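Local coordinates for aminotransferase (Psychrobacter arcticus 273-4, PDB 3IF2), which probably transfers amino groups between amino acids and keto acids, perhaps as a valine-pyruvate transaminase, using pyridoxal 5'-phosphate as its cofactor, at residues Glu226-Leu231 with Leu242-Ala247; Cys212-Pro215 with Asn221-Thr224; Ala260-Asn263 with Ile269-Phe272. One frame throughout, in Å; residues are numbered along the deposited sequence.

Interaction 1. Residues Glu226-Leu231 with Leu242-Ala247; sequences EEMAHL and LIIDNA. With PLP (pyridoxal-5'-phosphate), chain C.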
ATOM      1  N   GLU A 226      16.702  20.212 -22.642  1.00 40.04           N
ATOM      2  CA  GLU A 226      18.176  20.242 -22.609  0.50 39.98           C
ATOM      3  C   GLU A 226      18.702  19.840 -21.220  1.00 39.96           C
ATOM      4  O   GLU A 226      19.691  19.105 -21.115  1.00 39.36           O
ATOM      5  CB  GLU A 226      18.723  21.614 -23.012  0.50 39.80           C
ATOM      6  CG  GLU A 226      20.221  21.611 -23.320  0.50 39.64           C
ATOM      7  CD  GLU A 226      20.758  22.990 -23.603  0.50 39.26           C
ATOM      8  OE1 GLU A 226      20.036  23.979 -23.355  0.50 39.03           O
ATOM      9  OE2 GLU A 226      21.910  23.080 -24.061  0.50 38.83           O
ATOM     10  N   GLU A 227      18.030  20.307 -20.162  1.00 39.53           N
ATOM     11  CA  GLU A 227      18.403  19.939 -18.777  1.00 38.84           C
ATOM     12  C   GLU A 227      18.226  18.423 -18.524  1.00 37.83           C
ATOM     13  O   GLU A 227      19.111  17.788 -17.907  1.00 37.76           O
ATOM     14  CB  GLU A 227      17.630  20.764 -17.731  1.00 39.24           C
ATOM     15  CG  GLU A 227      18.123  22.220 -17.572  1.00 39.09           C
ATOM     16  CD  GLU A 227      17.267  23.065 -16.631  1.00 39.37           C
ATOM     17  OE1 GLU A 227      16.067  22.783 -16.452  1.00 38.73           O
ATOM     18  OE2 GLU A 227      17.800  24.052 -16.078  1.00 40.77           O
HETATM   19  N   MSE A 228      17.125  17.851 -19.025  1.00 35.65           N
HETATM   20  CA  MSE A 228      16.877  16.397 -18.904  1.00 34.72           C
HETATM   21  C   MSE A 228      17.871  15.522 -19.679  1.00 35.00           C
HETATM   22  O   MSE A 228      18.258  14.446 -19.192  1.00 35.44           O
HETATM   23  CB  MSE A 228      15.451  16.033 -19.325  1.00 33.04           C
HETATM   24  CG  MSE A 228      14.355  16.624 -18.440  1.00 32.67           C
HETATM   25 SE   MSE A 228      14.475  16.323 -16.512  0.75 29.50          SE
HETATM   26  CE  MSE A 228      14.814  14.413 -16.603  1.00 30.45           C
ATOM     27  N   ALA A 229      18.259  15.966 -20.879  1.00 34.93           N
ATOM     28  CA  ALA A 229      19.231  15.237 -21.702  1.00 35.47           C
ATOM     29  C   ALA A 229      20.575  15.131 -20.980  1.00 35.65           C
ATOM     30  O   ALA A 229      21.183  14.064 -20.938  1.00 36.36           O
ATOM     31  CB  ALA A 229      19.420  15.914 -23.052  1.00 35.25           C
ATOM     32  N   HIS A 230      21.001  16.249 -20.402  1.00 36.06           N
ATOM     33  CA  HIS A 230      22.258  16.348 -19.657  1.00 36.71           C
ATOM     34  C   HIS A 230      22.211  15.373 -18.459  1.00 37.12           C
ATOM     35  O   HIS A 230      23.155  14.601 -18.261  1.00 37.03           O
ATOM     36  CB  HIS A 230      22.475  17.806 -19.190  1.00 36.27           C
ATOM     37  CG  HIS A 230      23.873  18.132 -18.778  1.00 35.90           C
ATOM     38  ND1 HIS A 230      24.328  19.429 -18.724  1.00 36.15           N
ATOM     39  CD2 HIS A 230      24.929  17.347 -18.452  1.00 35.94           C
ATOM     40  CE1 HIS A 230      25.591  19.431 -18.334  1.00 36.01           C
ATOM     41  NE2 HIS A 230      25.981  18.181 -18.165  1.00 35.47           N
ATOM     42  N   LEU A 231      21.105  15.384 -17.700  1.00 37.34           N
ATOM     43  CA  LEU A 231      20.943  14.473 -16.545  1.00 37.56           C
ATOM     44  C   LEU A 231      20.977  12.996 -16.956  1.00 38.70           C
ATOM     45  O   LEU A 231      21.590  12.182 -16.253  1.00 39.39           O
ATOM     46  CB  LEU A 231      19.686  14.793 -15.723  1.00 37.32           C
ATOM     47  CG  LEU A 231      19.690  16.114 -14.936  1.00 36.98           C
ATOM     48  CD1 LEU A 231      18.287  16.430 -14.455  1.00 36.78           C
ATOM     49  CD2 LEU A 231      20.704  16.105 -13.772  1.00 36.89           C
ATOM     50  N   LEU A 242      17.969   7.244 -13.793  1.00 35.61           N
ATOM     51  CA  LEU A 242      17.309   8.540 -13.696  1.00 35.60           C
ATOM     52  C   LEU A 242      15.816   8.254 -13.465  1.00 36.30           C
ATOM     53  O   LEU A 242      15.121   7.757 -14.360  1.00 36.93           O
ATOM     54  CB  LEU A 242      17.525   9.328 -14.978  1.00 35.26           C
ATOM     55  CG  LEU A 242      16.843  10.670 -15.164  1.00 35.41           C
ATOM     56  CD1 LEU A 242      17.134  11.598 -13.992  1.00 35.19           C
ATOM     57  CD2 LEU A 242      17.315  11.265 -16.506  1.00 35.39           C
ATOM     58  N   ILE A 243      15.349   8.531 -12.248  1.00 36.07           N
ATOM     59  CA  ILE A 243      13.970   8.334 -11.849  1.00 35.58           C
ATOM     60  C   ILE A 243      13.277   9.646 -12.167  1.00 36.88           C
ATOM     61  O   ILE A 243      13.792  10.697 -11.799  1.00 36.93           O
ATOM     62  CB  ILE A 243      13.838   8.029 -10.334  1.00 34.94           C
ATOM     63  CG1 ILE A 243      14.755   6.855  -9.915  1.00 34.18           C
ATOM     64  CG2 ILE A 243      12.394   7.705  -9.989  1.00 34.40           C
ATOM     65  CD1 ILE A 243      14.740   6.564  -8.459  1.00 33.48           C
ATOM     66  N   ILE A 244      12.123   9.593 -12.841  1.00 37.86           N
ATOM     67  CA  ILE A 244      11.353  10.810 -13.212  1.00 37.47           C
ATOM     68  C   ILE A 244       9.892  10.660 -12.769  1.00 37.05           C
ATOM     69  O   ILE A 244       9.186   9.767 -13.238  1.00 34.91           O
ATOM     70  CB  ILE A 244      11.380  11.096 -14.727  1.00 37.99           C
ATOM     71  CG1 ILE A 244      12.821  11.096 -15.253  1.00 37.72           C
ATOM     72  CG2 ILE A 244      10.630  12.436 -15.035  1.00 37.17           C
ATOM     73  CD1 ILE A 244      12.904  11.385 -16.733  1.00 38.00           C
ATOM     74  N   ASP A 245       9.458  11.572 -11.893  1.00 37.35           N
ATOM     75  CA  ASP A 245       8.111  11.597 -11.322  1.00 37.30           C
ATOM     76  C   ASP A 245       7.203  12.456 -12.204  1.00 38.38           C
ATOM     77  O   ASP A 245       7.335  13.687 -12.180  1.00 38.38           O
ATOM     78  CB  ASP A 245       8.241  12.140  -9.885  1.00 37.02           C
ATOM     79  CG  ASP A 245       6.921  12.324  -9.148  1.00 36.65           C
ATOM     80  OD1 ASP A 245       5.814  12.008  -9.649  1.00 36.64           O
ATOM     81  OD2 ASP A 245       7.030  12.754  -7.974  1.00 35.99           O
ATOM     82  N   ASN A 246       6.317  11.810 -12.995  1.00 39.26           N
ATOM     83  CA  ASN A 246       5.316  12.526 -13.835  1.00 39.86           C
ATOM     84  C   ASN A 246       3.944  12.596 -13.212  1.00 39.32           C
ATOM     85  O   ASN A 246       2.950  12.561 -13.923  1.00 40.03           O
ATOM     86  CB  ASN A 246       5.144  11.912 -15.217  1.00 41.26           C
ATOM     87  CG  ASN A 246       6.360  11.969 -16.000  1.00 43.09           C
ATOM     88  OD1 ASN A 246       7.345  11.326 -15.638  1.00 45.32           O
ATOM     89  ND2 ASN A 246       6.332  12.724 -17.113  1.00 43.65           N
ATOM     90  N   ALA A 247       3.851  12.760 -11.901  1.00 39.28           N
ATOM     91  CA  ALA A 247       2.529  12.861 -11.264  1.00 38.83           C
ATOM     92  C   ALA A 247       1.593  13.851 -12.005  1.00 38.75           C
ATOM     93  O   ALA A 247       0.435  13.523 -12.241  1.00 39.27           O
ATOM     94  CB  ALA A 247       2.669  13.233  -9.805  1.00 38.57           C
TER
HETATM   95  N1  PLP C 500       4.624  13.268  -7.151  1.00 49.48           N
HETATM   96  C2  PLP C 500       4.349  14.600  -6.926  1.00 50.57           C
HETATM   97  C2A PLP C 500       5.215  15.613  -7.606  1.00 50.11           C
HETATM   98  C3  PLP C 500       3.269  14.963  -6.089  1.00 51.41           C
HETATM   99  O3  PLP C 500       2.958  16.274  -5.841  1.00 50.06           O
HETATM  100  C4  PLP C 500       2.493  13.957  -5.466  1.00 52.20           C
HETATM  101  C4A PLP C 500       1.531  14.400  -4.369  1.00 53.42           C
HETATM  102  O4A PLP C 500       0.358  14.006  -4.336  1.00 54.71           O
HETATM  103  C5  PLP C 500       2.806  12.580  -5.715  1.00 50.64           C
HETATM  104  C6  PLP C 500       3.883  12.276  -6.569  1.00 49.70           C
HETATM  105  C5A PLP C 500       2.054  11.406  -5.057  1.00 48.52           C
HETATM  106  O4P PLP C 500       0.908  10.990  -5.769  1.00 45.22           O
HETATM  107  P   PLP C 500       0.183   9.601  -5.425  1.00 40.81           P
HETATM  108  O1P PLP C 500       0.742   8.702  -4.349  1.00 40.33           O
HETATM  109  O2P PLP C 500       0.269   8.897  -6.737  1.00 40.66           O
HETATM  110  O3P PLP C 500      -1.197   9.973  -5.051  1.00 38.75           O
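M228, a selenomethionine here, meets L242 and I244 with its terminal methyl. The close part of the contact lies at this methyl. CE reaches I244 CD1 at 3.6 Å, and these two side chains point at each other tip to tip. CE also lies 4.0 Å from L242 CD2, with the two chains crossing obliquely. M228 leaves the helix along its flank. Its chain is bent at chi2 (-53°) and again at chi3 (-48°), which turns the methyl toward the strand. L231, one turn further on, is looser. Its CB stands 4.3 Å from L242 CD2, so L242 touches two helix residues. The two segments share no hydrogen bond.

The solvent side is at E226 and A229, which are exposed and do not touch the strand. H230 is partly exposed and stacks on F193.

The helix axis runs 10.7 Å from the strand axis, and their directions differ by 147°. This is the second half of a beta-alpha-beta unit: strand 207-213, helix 225-237, strand 242-245.

D245 points away from the helix, on the same face of the strand as the apolar I243. Its carboxylate accepts the N-H of the PLP pyridine ring. The hydrogen bond from N1 to D245 OD2 is 2.6 Å long, and the one to OD1 is weak. OD2 is also hydrogen-bonded to Y158 OH. OD1 accepts the backbone N-H of A247, with N at 3.1 Å, closing an Asx turn that helps fix the carboxylate. A247 CB sits 3.3 Å from PLP N1. As in other fold-type I aminotransferases, this aspartate is likely to favour a protonated pyridine nitrogen and strengthen the ring as an electron sink.

Interaction 2. Residues Cys212-Pro215 with Asn221-Thr224; sequences CSRP and NVLT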
ATOM      1  N   CYS A 212      13.864  13.407  -9.869  1.00 38.05           N
ATOM      2  CA  CYS A 212      13.165  14.692  -9.894  1.00 38.67           C
ATOM      3  C   CYS A 212      11.733  14.597 -10.416  1.00 38.77           C
ATOM      4  O   CYS A 212      11.398  13.656 -11.119  1.00 38.85           O
ATOM      5  CB  CYS A 212      13.908  15.694 -10.756  1.00 39.36           C
ATOM      6  SG  CYS A 212      13.947  15.181 -12.442  1.00 40.25           S
ATOM      7  N   SER A 213      10.922  15.599 -10.066  1.00 38.78           N
ATOM      8  CA  SER A 213       9.538  15.724 -10.489  1.00 38.53           C
ATOM      9  C   SER A 213       9.463  16.702 -11.654  1.00 39.02           C
ATOM     10  O   SER A 213      10.148  17.730 -11.635  1.00 38.90           O
ATOM     11  CB  SER A 213       8.637  16.151  -9.330  1.00 39.09           C
ATOM     12  OG  SER A 213       9.138  17.267  -8.630  1.00 39.40           O
ATOM     13  N   ARG A 214       8.639  16.362 -12.658  1.00 39.04           N
ATOM     14  CA  ARG A 214       8.497  17.139 -13.887  1.00 39.17           C
ATOM     15  C   ARG A 214       7.053  17.073 -14.436  1.00 39.30           C
ATOM     16  O   ARG A 214       6.656  16.040 -15.003  1.00 39.57           O
ATOM     17  CB  ARG A 214       9.499  16.612 -14.931  1.00 39.54           C
ATOM     18  CG  ARG A 214       9.766  17.562 -16.084  1.00 39.32           C
ATOM     19  CD  ARG A 214      10.448  16.861 -17.222  1.00 39.56           C
ATOM     20  NE  ARG A 214      10.870  17.793 -18.271  1.00 39.31           N
ATOM     21  CZ  ARG A 214      11.077  17.494 -19.560  1.00 39.59           C
ATOM     22  NH1 ARG A 214      10.865  16.269 -20.062  1.00 39.42           N
ATOM     23  NH2 ARG A 214      11.477  18.463 -20.389  1.00 40.09           N
ATOM     24  N   PRO A 215       6.235  18.134 -14.211  1.00 39.09           N
ATOM     25  CA  PRO A 215       6.495  19.367 -13.440  1.00 38.17           C
ATOM     26  C   PRO A 215       6.676  19.105 -11.945  1.00 38.13           C
ATOM     27  O   PRO A 215       6.243  18.067 -11.422  1.00 38.24           O
ATOM     28  CB  PRO A 215       5.282  20.258 -13.708  1.00 38.49           C
ATOM     29  CG  PRO A 215       4.283  19.425 -14.420  1.00 39.15           C
ATOM     30  CD  PRO A 215       4.913  18.152 -14.869  1.00 38.96           C
ATOM     31  N   ASN A 221       7.804  24.295 -11.702  1.00 35.96           N
ATOM     32  CA  ASN A 221       8.914  24.320 -12.641  1.00 35.86           C
ATOM     33  C   ASN A 221       8.931  23.076 -13.516  1.00 35.63           C
ATOM     34  O   ASN A 221       8.700  21.964 -13.018  1.00 35.30           O
ATOM     35  CB  ASN A 221      10.273  24.382 -11.901  1.00 35.96           C
ATOM     36  CG  ASN A 221      11.452  24.611 -12.856  1.00 35.93           C
ATOM     37  OD1 ASN A 221      11.439  25.547 -13.653  1.00 36.51           O
ATOM     38  ND2 ASN A 221      12.455  23.755 -12.786  1.00 35.97           N
ATOM     39  N   VAL A 222       9.234  23.272 -14.800  1.00 35.04           N
ATOM     40  CA  VAL A 222       9.420  22.179 -15.743  1.00 35.33           C
ATOM     41  C   VAL A 222      10.874  22.236 -16.170  1.00 35.97           C
ATOM     42  O   VAL A 222      11.295  23.202 -16.819  1.00 37.13           O
ATOM     43  CB  VAL A 222       8.464  22.266 -16.947  1.00 34.66           C
ATOM     44  CG1 VAL A 222       8.770  21.171 -17.993  1.00 33.77           C
ATOM     45  CG2 VAL A 222       7.046  22.145 -16.458  1.00 33.94           C
ATOM     46  N   LEU A 223      11.645  21.222 -15.770  1.00 36.91           N
ATOM     47  CA  LEU A 223      13.047  21.079 -16.183  1.00 37.67           C
ATOM     48  C   LEU A 223      13.019  20.960 -17.702  1.00 37.18           C
ATOM     49  O   LEU A 223      12.210  20.233 -18.250  1.00 37.74           O
ATOM     50  CB  LEU A 223      13.714  19.850 -15.546  1.00 38.06           C
ATOM     51  CG  LEU A 223      13.899  19.887 -14.019  1.00 38.31           C
ATOM     52  CD1 LEU A 223      14.136  18.484 -13.445  1.00 38.01           C
ATOM     53  CD2 LEU A 223      15.025  20.836 -13.625  1.00 38.30           C
ATOM     54  N   THR A 224      13.897  21.703 -18.359  1.00 37.96           N
ATOM     55  CA  THR A 224      13.936  21.815 -19.825  1.00 37.40           C
ATOM     56  C   THR A 224      14.417  20.530 -20.496  1.00 37.76           C
ATOM     57  O   THR A 224      15.165  19.751 -19.901  1.00 37.96           O
ATOM     58  CB  THR A 224      14.848  23.013 -20.309  1.00 36.54           C
ATOM     59  OG1 THR A 224      16.232  22.665 -20.213  1.00 36.33           O
ATOM     60  CG2 THR A 224      14.581  24.306 -19.512  1.00 36.13           C
TER
HETATM   61  O   HOH W   1      10.475  19.943 -13.399  1.00 42.41           O
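R214 lays the edge of its guanidinium against the backbone carbonyl of L223. NE and NH2 both donate to the one oxygen, L223 O, at 2.8 Å and 2.9 Å respectively. The oxygen lies near the guanidinium plane, so the grip is side-on. CG stands opposite the backbone N (chi1 -162°), and the chain runs extended from there to NE. NH2 also forms a salt bridge with D225, and NH1 bonds H261 O. Replacing R214 by an alanine would remove both donors to L223 O and is likely to leave D225 and H261 O without this partner.

The side chain of L223 also faces segment 212-215, with CD1 3.5 Å from C212 SG. P215, which follows a cis peptide bond, rests CB on V222 CG2 at 3.8 Å. One water ties the backbones: it donates to S213 O and N221 O and accepts from L223 N.

S213 touches PLP, and its OG is hydrogen-bonded to E154 OE1. The loop between the segments carries N217, which binds PLP. The contact joins the end of strand 207-213 to the loop that leads into helix 225-237. T224 N-caps that helix through OG1 to E227 N, and M228 packs on both R214 and L223.

Interaction 3. Residues Ala260-Asn263 with Ile269-Phe272; sequences AHLN and ILCF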
ATOM      1  N   ALA A 260       7.831  20.461 -23.895  1.00 47.36           N
ATOM      2  CA  ALA A 260       8.579  19.343 -23.273  1.00 46.20           C
ATOM      3  C   ALA A 260       8.356  18.017 -23.990  1.00 45.39           C
ATOM      4  O   ALA A 260       7.334  17.833 -24.643  1.00 44.69           O
ATOM      5  CB  ALA A 260       8.190  19.194 -21.794  1.00 45.93           C
ATOM      6  N   HIS A 261       9.319  17.107 -23.861  1.00 44.96           N
ATOM      7  CA  HIS A 261       9.218  15.766 -24.426  1.00 45.54           C
ATOM      8  C   HIS A 261       9.329  14.690 -23.343  1.00 44.30           C
ATOM      9  O   HIS A 261      10.134  14.820 -22.436  1.00 44.52           O
ATOM     10  CB  HIS A 261      10.263  15.551 -25.512  1.00 47.16           C
ATOM     11  CG  HIS A 261      10.103  16.475 -26.671  1.00 49.73           C
ATOM     12  ND1 HIS A 261      11.176  17.040 -27.332  1.00 51.13           N
ATOM     13  CD2 HIS A 261       8.988  16.992 -27.247  1.00 51.06           C
ATOM     14  CE1 HIS A 261      10.728  17.822 -28.300  1.00 51.99           C
ATOM     15  NE2 HIS A 261       9.404  17.818 -28.262  1.00 52.10           N
ATOM     16  N   LEU A 262       8.487  13.655 -23.430  1.00 43.07           N
ATOM     17  CA  LEU A 262       8.532  12.519 -22.514  1.00 42.09           C
ATOM     18  C   LEU A 262       9.415  11.497 -23.214  1.00 41.24           C
ATOM     19  O   LEU A 262       9.047  10.996 -24.285  1.00 40.82           O
ATOM     20  CB  LEU A 262       7.138  11.934 -22.258  1.00 41.85           C
ATOM     21  CG  LEU A 262       7.048  10.818 -21.203  1.00 41.67           C
ATOM     22  CD1 LEU A 262       7.374  11.356 -19.809  1.00 39.90           C
ATOM     23  CD2 LEU A 262       5.652  10.171 -21.221  1.00 41.24           C
ATOM     24  N   ASN A 263      10.589  11.233 -22.631  1.00 40.36           N
ATOM     25  CA  ASN A 263      11.543  10.249 -23.146  1.00 39.28           C
ATOM     26  C   ASN A 263      11.770   9.104 -22.157  1.00 38.41           C
ATOM     27  O   ASN A 263      11.534   9.240 -20.951  1.00 37.91           O
ATOM     28  CB  ASN A 263      12.880  10.915 -23.481  1.00 39.80           C
ATOM     29  CG  ASN A 263      12.827  11.763 -24.751  1.00 39.97           C
ATOM     30  OD1 ASN A 263      13.181  12.939 -24.720  1.00 40.27           O
ATOM     31  ND2 ASN A 263      12.396  11.174 -25.861  1.00 38.98           N
ATOM     32  N   ILE A 269      13.569   5.375 -15.103  1.00 36.63           N
ATOM     33  CA  ILE A 269      12.449   4.839 -14.306  1.00 36.52           C
ATOM     34  C   ILE A 269      11.404   5.968 -14.321  1.00 36.60           C
ATOM     35  O   ILE A 269      11.593   6.981 -13.665  1.00 36.47           O
ATOM     36  CB  ILE A 269      12.891   4.443 -12.869  1.00 36.80           C
ATOM     37  CG1 ILE A 269      14.029   3.391 -12.917  1.00 37.16           C
ATOM     38  CG2 ILE A 269      11.714   3.882 -12.042  1.00 36.49           C
ATOM     39  CD1 ILE A 269      14.695   3.086 -11.560  1.00 36.98           C
ATOM     40  N   LEU A 270      10.359   5.821 -15.148  1.00 37.20           N
ATOM     41  CA  LEU A 270       9.268   6.815 -15.275  1.00 37.25           C
ATOM     42  C   LEU A 270       8.119   6.431 -14.371  1.00 35.94           C
ATOM     43  O   LEU A 270       7.576   5.333 -14.509  1.00 35.29           O
ATOM     44  CB  LEU A 270       8.733   6.906 -16.713  1.00 38.80           C
ATOM     45  CG  LEU A 270       9.458   7.652 -17.812  1.00 39.98           C
ATOM     46  CD1 LEU A 270       8.645   7.526 -19.080  1.00 40.71           C
ATOM     47  CD2 LEU A 270       9.613   9.113 -17.434  1.00 41.34           C
ATOM     48  N   CYS A 271       7.751   7.326 -13.462  1.00 35.78           N
ATOM     49  CA  CYS A 271       6.638   7.107 -12.538  1.00 35.70           C
ATOM     50  C   CYS A 271       5.462   7.972 -12.971  1.00 36.45           C
ATOM     51  O   CYS A 271       5.633   9.177 -13.234  1.00 36.51           O
ATOM     52  CB  CYS A 271       7.034   7.474 -11.119  1.00 36.12           C
ATOM     53  SG  CYS A 271       8.426   6.520 -10.467  1.00 36.48           S
ATOM     54  N   PHE A 272       4.291   7.340 -13.109  1.00 36.42           N
ATOM     55  CA  PHE A 272       3.033   8.026 -13.415  1.00 35.97           C
ATOM     56  C   PHE A 272       2.065   7.722 -12.286  1.00 35.10           C
ATOM     57  O   PHE A 272       2.336   6.887 -11.414  1.00 35.18           O
ATOM     58  CB  PHE A 272       2.419   7.571 -14.735  1.00 37.16           C
ATOM     59  CG  PHE A 272       3.366   7.588 -15.893  1.00 38.08           C
ATOM     60  CD1 PHE A 272       4.221   6.507 -16.112  1.00 38.12           C
ATOM     61  CD2 PHE A 272       3.392   8.671 -16.784  1.00 38.84           C
ATOM     62  CE1 PHE A 272       5.098   6.505 -17.186  1.00 38.47           C
ATOM     63  CE2 PHE A 272       4.263   8.679 -17.871  1.00 38.86           C
ATOM     64  CZ  PHE A 272       5.117   7.589 -18.078  1.00 39.12           C
TER
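L262 lays CD1 against L270 and CD2 against the edge of F272. Three kinds of contact make up this interface.

The first is aliphatic. L262 CD1 lies 4.0 Å from L270 CD2, and the two leucines cross at a slant. In L262, chi1 near 180° (-174°) swings CG away from the backbone N, and this extends the branch toward the strand.

The second is aliphatic to aromatic. L262 CD2 comes to the edge of the F272 ring, in the ring plane, 3.9 Å from CE2. The methyl does not sit over the ring face, so this is edge packing and not a CH-pi contact.

The third involves a backbone oxygen. N263 O lies 3.8 Å from L270 CD1, a van der Waals contact with a methyl. The N263 side chain points away and is exposed. No hydrogen bond links the two segments.

The loop 260-263 therefore packs on L270 and F272, mainly through L262. Strand 268-273 lies between strand 242-245, its parallel neighbour, and strand 285-288, its antiparallel one. On the strand's other face, I269 and C271 pack against helix 115-125. F272 also meets the ring of F96 and touches I286 and V288. S273, next after F272 at the end of the strand, is a PLP-binding residue.

How the interactions relate
The three contacts follow one another along the chain and converge on one sheet. Interactions 1 and 2 have centres about 7 Å apart, as do interactions 1 and 3. Strand 242-245 lies between the strands of the other two. D245 N bonds C212 O and D245 O bonds R214 N, each at 3.0 Å. On its other edge I244 N bonds I269 O at 2.8 Å, and N246 N bonds C271 O at 2.7 Å. Interactions 2 and 3 also touch where R214 NH2 packs on A260 CB at 3.6 Å. D245 and A247 of interaction 1 and S213 of interaction 2 line the PLP pocket. The side chain of F272 in interaction 3 is about 8 Å from PLP, between nearest atoms.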